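Local coordinates for DUF3299 domain-containing protein (Pseudomonas aeruginosa, PDB 4HSP) that is of unknown function, a small beta-rich member of the DUF3299 family whose fold is probably related to the OB fold, at residues A[4-8]-A[9-13]; A[78-82]-A[83-87]. One frame throughout, in Å; residues are numbered along the deposited sequence.

Contact 1: residues A[4-8]-A[9-13]; sequences RELTW and SQLIP. With EDO (1,2-ethanediol), chain G; EDO (1,2-ethanediol), chain D; EDO (1,2-ethanediol), chain C; SO4 (sulfate ion), chain B.
Leu11 CD2 approaches the Trp8 ring obliquely, 3.8 Å from CZ3. The indole N-H is turned the other way, bonded to the carbonyl of Pro60, and Leu23 of the second subunit also packs on Trp8. The other flat group, the Arg4 guanidinium, receives a sulfate at its edge and in its plane, with NH1 2.7 Å from the sulfate O2; the sulfate also takes the N-H of Glu56. Near the plane at the edge, too, is O2 of the chain C ethanediol, weakly bonded by Arg4 NE at 3.5 Å. Leu11 has a second methyl at work, its CD1 resting 3.8 Å from Leu6 CD1 where the two side chains cross at about a right angle.

On the polar side, Gln10 doubles back. With chi2 extended at 177°, its amide oxygen arrives beside the backbone of Thr7, and Thr7 N binds Gln10 OE1 at 2.9 Å, the donor tilted 34° from the amide plane. Gln10 N returns a bond to Thr7 O at 3.1 Å, and Leu11 N one to Trp8 O at 3.1 Å, successive, overlapping bonds of the short 3-10 segment after strand 4-5. Thr7 OG1 and Ser9 OG are hydrogen-bonded at 2.9 Å. This reciprocal Thr7-Gln10 pairing, with an ethanediol beside OE1, probably helps hold the start of the 3-10 segment, while leucine methyls and indole face the interior.

Contact 2: residues A[78-82]-A[83-87]; sequences LLVPY and YGACI
Tyr82 leans its ring over the turn, so that CE2 comes 3.6 Å from the CB of Ala85; the methyl approaches the ring obliquely, while the carbonyl oxygen of Tyr83 lies near the ring plane at its edge. This placement follows from a chi1 of 47°, which sets CG between the backbone N and the carbonyl carbon and holds the ring close to the chain that follows. Tyr83 instead has CG anti to the backbone N, chi1 173°; its CB points away from 78-82, and its ring stacks on Tyr83 of the second subunit.

The chain bends in a type II beta turn from Tyr82 to Ala85, with Tyr83 second and Gly84 third. Glycine suits the positive phi of 92° there, because a CB would be jammed against the carbonyl oxygen of Tyr83. The turn carries the chain off the end of strand 73-80 and lays Ala85 back against it.

The Ala85 methyl also meets Val80 CG2 at 3.8 Å and the carbonyl oxygen of Tyr82 at 3.5 Å from its CB. Further back along the strand, Leu78 CD1 makes a looser apolar approach to Cys86 SG at 4.3 Å. Overlapping the end of that turn, Ile87 N donates to Gly84 O at 2.9 Å. Val89 and Pro92 pack on Tyr82, and Val64 of strand 55-68 touches Leu78, Val80 and Ile87.

Overall arrangement
Contacts 1 and 2 have centres about 16 Å apart, yet they meet through the indole of Trp8, which lies against the end of strand 73-80. Its CH2 is 3.4 Å from the Leu79 carbonyl oxygen, and its NE1 is 3.7 Å from Pro81 CB. Strand 55-68 links them further, pairing in parallel with strand 4-5 of contact 1 and antiparallel with strand 73-80 of contact 2. Both also reach the second subunit, through Glu5, Thr7 and Trp8 in one case and the Tyr83 stack in the other. The sulfate and ethanediols beside contact 1 probably come from the crystallisation liquor, and identify no active site.

Contact 1: residues A[4-8]-A[9-13]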
ATOM      1  N   ARG A   4      -6.577  22.569  20.573  1.00 59.85           N
ATOM      2  CA  ARG A   4      -8.043  22.501  20.454  1.00 56.94           C
ATOM      3  C   ARG A   4      -8.328  21.470  19.381  1.00 56.96           C
ATOM      4  O   ARG A   4      -7.868  21.640  18.258  1.00 53.89           O
ATOM      5  CB  ARG A   4      -8.662  23.878  20.042  1.00 55.08           C
ATOM      6  CG  ARG A   4      -8.437  25.020  21.022  1.00 77.25           C
ATOM      7  CD  ARG A   4      -8.088  26.377  20.397  1.00 88.29           C
ATOM      8  NE  ARG A   4      -9.251  27.265  20.262  1.00 93.62           N
ATOM      9  CZ  ARG A   4      -9.258  28.575  20.512  1.00 98.65           C
ATOM     10  NH1 ARG A   4      -8.161  29.184  20.953  1.00 84.45           N
ATOM     11  NH2 ARG A   4     -10.368  29.283  20.343  1.00 78.58           N
ATOM     12  N   GLU A   5      -9.037  20.392  19.706  1.00 53.97           N
ATOM     13  CA  GLU A   5      -9.405  19.399  18.701  1.00 50.51           C
ATOM     14  C   GLU A   5     -10.488  19.972  17.801  1.00 53.81           C
ATOM     15  O   GLU A   5     -11.461  20.539  18.272  1.00 55.40           O
ATOM     16  CB  GLU A   5      -9.854  18.076  19.325  1.00 50.72           C
ATOM     17  CG  GLU A   5     -10.181  17.027  18.274  1.00 58.51           C
ATOM     18  CD  GLU A   5     -10.718  15.694  18.748  1.00 69.93           C
ATOM     19  OE1 GLU A   5     -10.624  15.393  19.959  1.00 58.88           O
ATOM     20  OE2 GLU A   5     -11.198  14.929  17.885  1.00 62.05           O
ATOM     21  N   LEU A   6     -10.303  19.818  16.506  1.00 50.75           N
ATOM     22  CA  LEU A   6     -11.249  20.250  15.487  1.00 49.46           C
ATOM     23  C   LEU A   6     -11.847  19.052  14.768  1.00 49.78           C
ATOM     24  O   LEU A   6     -11.276  17.967  14.791  1.00 47.53           O
ATOM     25  CB  LEU A   6     -10.549  21.164  14.457  1.00 49.44           C
ATOM     26  CG  LEU A   6      -9.934  22.493  14.957  1.00 54.64           C
ATOM     27  CD1 LEU A   6      -9.325  23.254  13.776  1.00 54.75           C
ATOM     28  CD2 LEU A   6     -10.970  23.356  15.675  1.00 53.59           C
ATOM     29  N   THR A   7     -13.029  19.246  14.168  1.00 45.98           N
ATOM     30  CA  THR A   7     -13.672  18.296  13.267  1.00 43.75           C
ATOM     31  C   THR A   7     -13.611  18.966  11.909  1.00 49.96           C
ATOM     32  O   THR A   7     -13.504  20.190  11.853  1.00 51.50           O
ATOM     33  CB  THR A   7     -15.092  17.939  13.699  1.00 49.59           C
ATOM     34  OG1 THR A   7     -15.956  19.062  13.476  1.00 53.09           O
ATOM     35  CG2 THR A   7     -15.177  17.426  15.146  1.00 45.87           C
ATOM     36  N   TRP A   8     -13.739  18.208  10.811  1.00 45.56           N
ATOM     37  CA  TRP A   8     -13.732  18.824   9.498  1.00 43.91           C
ATOM     38  C   TRP A   8     -14.921  19.753   9.289  1.00 48.68           C
ATOM     39  O   TRP A   8     -14.768  20.736   8.584  1.00 49.94           O
ATOM     40  CB  TRP A   8     -13.677  17.759   8.413  1.00 41.65           C
ATOM     41  CG  TRP A   8     -12.300  17.177   8.320  1.00 41.92           C
ATOM     42  CD1 TRP A   8     -11.838  16.057   8.952  1.00 44.78           C
ATOM     43  CD2 TRP A   8     -11.160  17.802   7.725  1.00 40.97           C
ATOM     44  NE1 TRP A   8     -10.503  15.876   8.670  1.00 44.17           N
ATOM     45  CE2 TRP A   8     -10.068  16.918   7.889  1.00 45.26           C
ATOM     46  CE3 TRP A   8     -10.972  18.979   6.984  1.00 41.33           C
ATOM     47  CZ2 TRP A   8      -8.805  17.177   7.339  1.00 44.39           C
ATOM     48  CZ3 TRP A   8      -9.719  19.244   6.456  1.00 42.87           C
ATOM     49  CH2 TRP A   8      -8.649  18.355   6.641  1.00 43.76           C
ATOM     50  N   SER A   9     -16.067  19.486   9.931  1.00 45.68           N
ATOM     51  CA  SER A   9     -17.269  20.323   9.801  1.00 46.58           C
ATOM     52  C   SER A   9     -17.091  21.703  10.443  1.00 52.07           C
ATOM     53  O   SER A   9     -17.812  22.621  10.057  1.00 52.11           O
ATOM     54  CB  SER A   9     -18.502  19.635  10.387  1.00 49.29           C
ATOM     55  OG  SER A   9     -18.311  19.309  11.753  1.00 62.66           O
ATOM     56  N   GLN A  10     -16.126  21.861  11.399  1.00 48.80           N
ATOM     57  CA  GLN A  10     -15.837  23.147  12.060  1.00 47.92           C
ATOM     58  C   GLN A  10     -15.020  24.067  11.122  1.00 51.51           C
ATOM     59  O   GLN A  10     -14.825  25.249  11.421  1.00 52.17           O
ATOM     60  CB  GLN A  10     -15.089  22.939  13.376  1.00 49.51           C
ATOM     61  CG  GLN A  10     -15.915  22.331  14.506  1.00 52.54           C
ATOM     62  CD  GLN A  10     -15.055  22.103  15.719  1.00 70.14           C
ATOM     63  OE1 GLN A  10     -14.534  21.016  15.947  1.00 69.99           O
ATOM     64  NE2 GLN A  10     -14.829  23.137  16.490  1.00 71.91           N
ATOM     65  N   LEU A  11     -14.574  23.527   9.972  1.00 45.77           N
ATOM     66  CA  LEU A  11     -13.792  24.275   9.002  1.00 45.15           C
ATOM     67  C   LEU A  11     -14.699  24.862   7.930  1.00 49.49           C
ATOM     68  O   LEU A  11     -14.224  25.606   7.081  1.00 51.24           O
ATOM     69  CB  LEU A  11     -12.701  23.369   8.393  1.00 44.13           C
ATOM     70  CG  LEU A  11     -11.314  23.396   9.051  1.00 47.00           C
ATOM     71  CD1 LEU A  11     -11.373  23.080  10.570  1.00 45.46           C
ATOM     72  CD2 LEU A  11     -10.372  22.479   8.320  1.00 46.03           C
ATOM     73  N   ILE A  12     -16.001  24.557   7.992  1.00 45.35           N
ATOM     74  CA  ILE A  12     -17.007  25.081   7.077  1.00 45.70           C
ATOM     75  C   ILE A  12     -17.833  26.126   7.833  1.00 55.10           C
ATOM     76  O   ILE A  12     -18.510  25.777   8.809  1.00 56.45           O
ATOM     77  CB  ILE A  12     -17.903  23.987   6.422  1.00 46.99           C
ATOM     78  CG1 ILE A  12     -17.059  22.952   5.635  1.00 44.89           C
ATOM     79  CG2 ILE A  12     -18.923  24.647   5.500  1.00 48.55           C
ATOM     80  CD1 ILE A  12     -17.768  21.755   5.240  1.00 46.73           C
ATOM     81  N   PRO A  13     -17.794  27.415   7.407  1.00 53.41           N
ATOM     82  CA  PRO A  13     -18.577  28.440   8.105  1.00 54.50           C
ATOM     83  C   PRO A  13     -20.080  28.247   7.938  1.00 59.91           C
ATOM     84  O   PRO A  13     -20.534  27.571   7.016  1.00 60.19           O
ATOM     85  CB  PRO A  13     -18.111  29.744   7.450  1.00 56.92           C
ATOM     86  CG  PRO A  13     -17.586  29.385   6.201  1.00 60.14           C
ATOM     87  CD  PRO A  13     -17.016  28.013   6.308  1.00 54.56           C
TER
HETATM   88  C1  EDO G 206     -19.813  24.140  12.304  1.00 81.85           C
HETATM   89  O1  EDO G 206     -19.538  22.986  13.106  1.00 83.10           O
HETATM   90  C2  EDO G 206     -18.794  25.295  12.571  1.00 79.47           C
HETATM   91  O2  EDO G 206     -18.892  26.289  11.547  1.00 76.77           O
HETATM   92  C1  EDO D 203     -13.956  17.614  19.338  1.00 66.82           C
HETATM   93  O1  EDO D 203     -14.096  17.552  20.745  1.00 69.59           O
HETATM   94  C2  EDO D 203     -15.011  18.569  18.749  1.00 68.37           C
HETATM   95  O2  EDO D 203     -14.386  19.789  18.381  1.00 70.17           O
HETATM   96  C1  EDO C 202     -12.211  24.601  19.238  1.00 86.15           C
HETATM   97  O1  EDO C 202     -12.980  23.384  19.339  1.00 85.61           O
HETATM   98  C2  EDO C 202     -13.000  25.762  18.541  1.00 84.74           C
HETATM   99  O2  EDO C 202     -12.155  26.907  18.342  1.00 83.21           O
HETATM  100  S   SO4 B 201      -4.904  29.439  21.371  0.50 66.04           S
HETATM  101  O1  SO4 B 201      -3.844  28.654  22.010  0.50 66.85           O
HETATM  102  O2  SO4 B 201      -5.549  28.538  20.434  0.50 69.84           O
HETATM  103  O3  SO4 B 201      -5.930  29.884  22.322  0.50 64.29           O
HETATM  104  O4  SO4 B 201      -4.300  30.590  20.693  0.50 65.74           O

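Contact 2: residues A[78-82]-A[83-87]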
ATOM      1  N   LEU A  78      -0.748  17.918   1.976  1.00 52.50           N
ATOM      2  CA  LEU A  78      -2.144  18.308   2.181  1.00 48.83           C
ATOM      3  C   LEU A  78      -2.774  17.317   3.154  1.00 50.04           C
ATOM      4  O   LEU A  78      -2.603  16.106   2.989  1.00 48.67           O
ATOM      5  CB  LEU A  78      -2.952  18.346   0.871  1.00 47.14           C
ATOM      6  CG  LEU A  78      -2.442  19.203  -0.305  1.00 52.00           C
ATOM      7  CD1 LEU A  78      -3.324  18.988  -1.548  1.00 50.19           C
ATOM      8  CD2 LEU A  78      -2.352  20.720   0.055  1.00 51.74           C
ATOM      9  N   LEU A  79      -3.453  17.834   4.191  1.00 46.50           N
ATOM     10  CA  LEU A  79      -4.262  17.070   5.131  1.00 44.91           C
ATOM     11  C   LEU A  79      -5.675  17.161   4.609  1.00 48.99           C
ATOM     12  O   LEU A  79      -6.185  18.256   4.344  1.00 47.88           O
ATOM     13  CB  LEU A  79      -4.147  17.588   6.582  1.00 45.12           C
ATOM     14  CG  LEU A  79      -4.804  16.720   7.655  1.00 46.37           C
ATOM     15  CD1 LEU A  79      -4.073  15.331   7.772  1.00 45.94           C
ATOM     16  CD2 LEU A  79      -4.820  17.443   8.977  1.00 42.48           C
ATOM     17  N   VAL A  80      -6.261  15.999   4.348  1.00 45.58           N
ATOM     18  CA  VAL A  80      -7.587  15.840   3.754  1.00 42.79           C
ATOM     19  C   VAL A  80      -8.424  14.889   4.650  1.00 46.63           C
ATOM     20  O   VAL A  80      -7.848  14.081   5.400  1.00 46.09           O
ATOM     21  CB  VAL A  80      -7.443  15.311   2.291  1.00 44.40           C
ATOM     22  CG1 VAL A  80      -6.832  16.379   1.369  1.00 43.32           C
ATOM     23  CG2 VAL A  80      -6.605  14.039   2.264  1.00 44.45           C
ATOM     24  N   PRO A  81      -9.768  14.940   4.556  1.00 43.30           N
ATOM     25  CA  PRO A  81     -10.592  14.095   5.439  1.00 43.68           C
ATOM     26  C   PRO A  81     -10.775  12.651   4.947  1.00 51.08           C
ATOM     27  O   PRO A  81     -11.416  11.849   5.628  1.00 52.00           O
ATOM     28  CB  PRO A  81     -11.954  14.831   5.477  1.00 43.54           C
ATOM     29  CG  PRO A  81     -11.835  15.997   4.546  1.00 46.95           C
ATOM     30  CD  PRO A  81     -10.617  15.825   3.724  1.00 43.49           C
ATOM     31  N   TYR A  82     -10.289  12.328   3.756  1.00 48.45           N
ATOM     32  CA  TYR A  82     -10.466  10.985   3.246  1.00 49.46           C
ATOM     33  C   TYR A  82      -9.289  10.580   2.403  1.00 54.21           C
ATOM     34  O   TYR A  82      -8.630  11.421   1.771  1.00 51.94           O
ATOM     35  CB  TYR A  82     -11.802  10.796   2.481  1.00 50.94           C
ATOM     36  CG  TYR A  82     -12.137  11.863   1.467  1.00 53.82           C
ATOM     37  CD1 TYR A  82     -12.892  12.971   1.819  1.00 55.02           C
ATOM     38  CD2 TYR A  82     -11.770  11.725   0.132  1.00 57.17           C
ATOM     39  CE1 TYR A  82     -13.218  13.951   0.891  1.00 55.79           C
ATOM     40  CE2 TYR A  82     -12.098  12.700  -0.812  1.00 59.05           C
ATOM     41  CZ  TYR A  82     -12.830  13.810  -0.426  1.00 63.83           C
ATOM     42  OH  TYR A  82     -13.174  14.792  -1.327  1.00 67.53           O
ATOM     43  N   TYR A  83      -8.995   9.274   2.452  1.00 53.14           N
ATOM     44  CA  TYR A  83      -7.919   8.683   1.699  1.00 55.93           C
ATOM     45  C   TYR A  83      -8.252   8.760   0.218  1.00 60.99           C
ATOM     46  O   TYR A  83      -9.404   8.582  -0.170  1.00 59.64           O
ATOM     47  CB  TYR A  83      -7.701   7.235   2.164  1.00 60.07           C
ATOM     48  CG  TYR A  83      -6.703   6.466   1.332  1.00 67.02           C
ATOM     49  CD1 TYR A  83      -5.343   6.515   1.616  1.00 70.86           C
ATOM     50  CD2 TYR A  83      -7.115   5.716   0.230  1.00 69.67           C
ATOM     51  CE1 TYR A  83      -4.412   5.838   0.825  1.00 75.26           C
ATOM     52  CE2 TYR A  83      -6.196   5.047  -0.574  1.00 72.77           C
ATOM     53  CZ  TYR A  83      -4.845   5.104  -0.271  1.00 85.22           C
ATOM     54  OH  TYR A  83      -3.945   4.402  -1.047  1.00 93.13           O
ATOM     55  N   GLY A  84      -7.236   9.016  -0.584  1.00 61.15           N
ATOM     56  CA  GLY A  84      -7.364   9.066  -2.035  1.00 62.32           C
ATOM     57  C   GLY A  84      -7.663  10.429  -2.621  1.00 66.83           C
ATOM     58  O   GLY A  84      -7.565  10.596  -3.840  1.00 67.13           O
ATOM     59  N   ALA A  85      -8.044  11.405  -1.768  1.00 63.18           N
ATOM     60  CA  ALA A  85      -8.356  12.775  -2.172  1.00 62.83           C
ATOM     61  C   ALA A  85      -7.232  13.322  -2.999  1.00 70.79           C
ATOM     62  O   ALA A  85      -6.076  13.223  -2.579  1.00 73.67           O
ATOM     63  CB  ALA A  85      -8.577  13.644  -0.954  1.00 62.92           C
ATOM     64  N   CYS A  86      -7.575  13.803  -4.225  1.00 67.30           N
ATOM     65  CA  CYS A  86      -6.741  14.404  -5.279  1.00 68.00           C
ATOM     66  C   CYS A  86      -6.146  13.368  -6.195  1.00 71.78           C
ATOM     67  O   CYS A  86      -5.736  13.725  -7.293  1.00 73.21           O
ATOM     68  CB  CYS A  86      -5.650  15.314  -4.717  1.00 69.55           C
ATOM     69  SG  CYS A  86      -6.251  16.558  -3.543  1.00 73.08           S
ATOM     70  N   ILE A  87      -6.080  12.099  -5.767  1.00 67.56           N
ATOM     71  CA  ILE A  87      -5.439  11.020  -6.525  1.00 67.57           C
ATOM     72  C   ILE A  87      -6.453  10.074  -7.159  1.00 68.52           C
ATOM     73  O   ILE A  87      -6.458   9.923  -8.379  1.00 70.08           O
ATOM     74  CB  ILE A  87      -4.459  10.252  -5.582  1.00 72.03           C
ATOM     75  CG1 ILE A  87      -3.325  11.179  -5.079  1.00 72.71           C
ATOM     76  CG2 ILE A  87      -3.909   8.966  -6.216  1.00 75.11           C
ATOM     77  CD1 ILE A  87      -3.429  11.469  -3.620  1.00 84.96           C
TER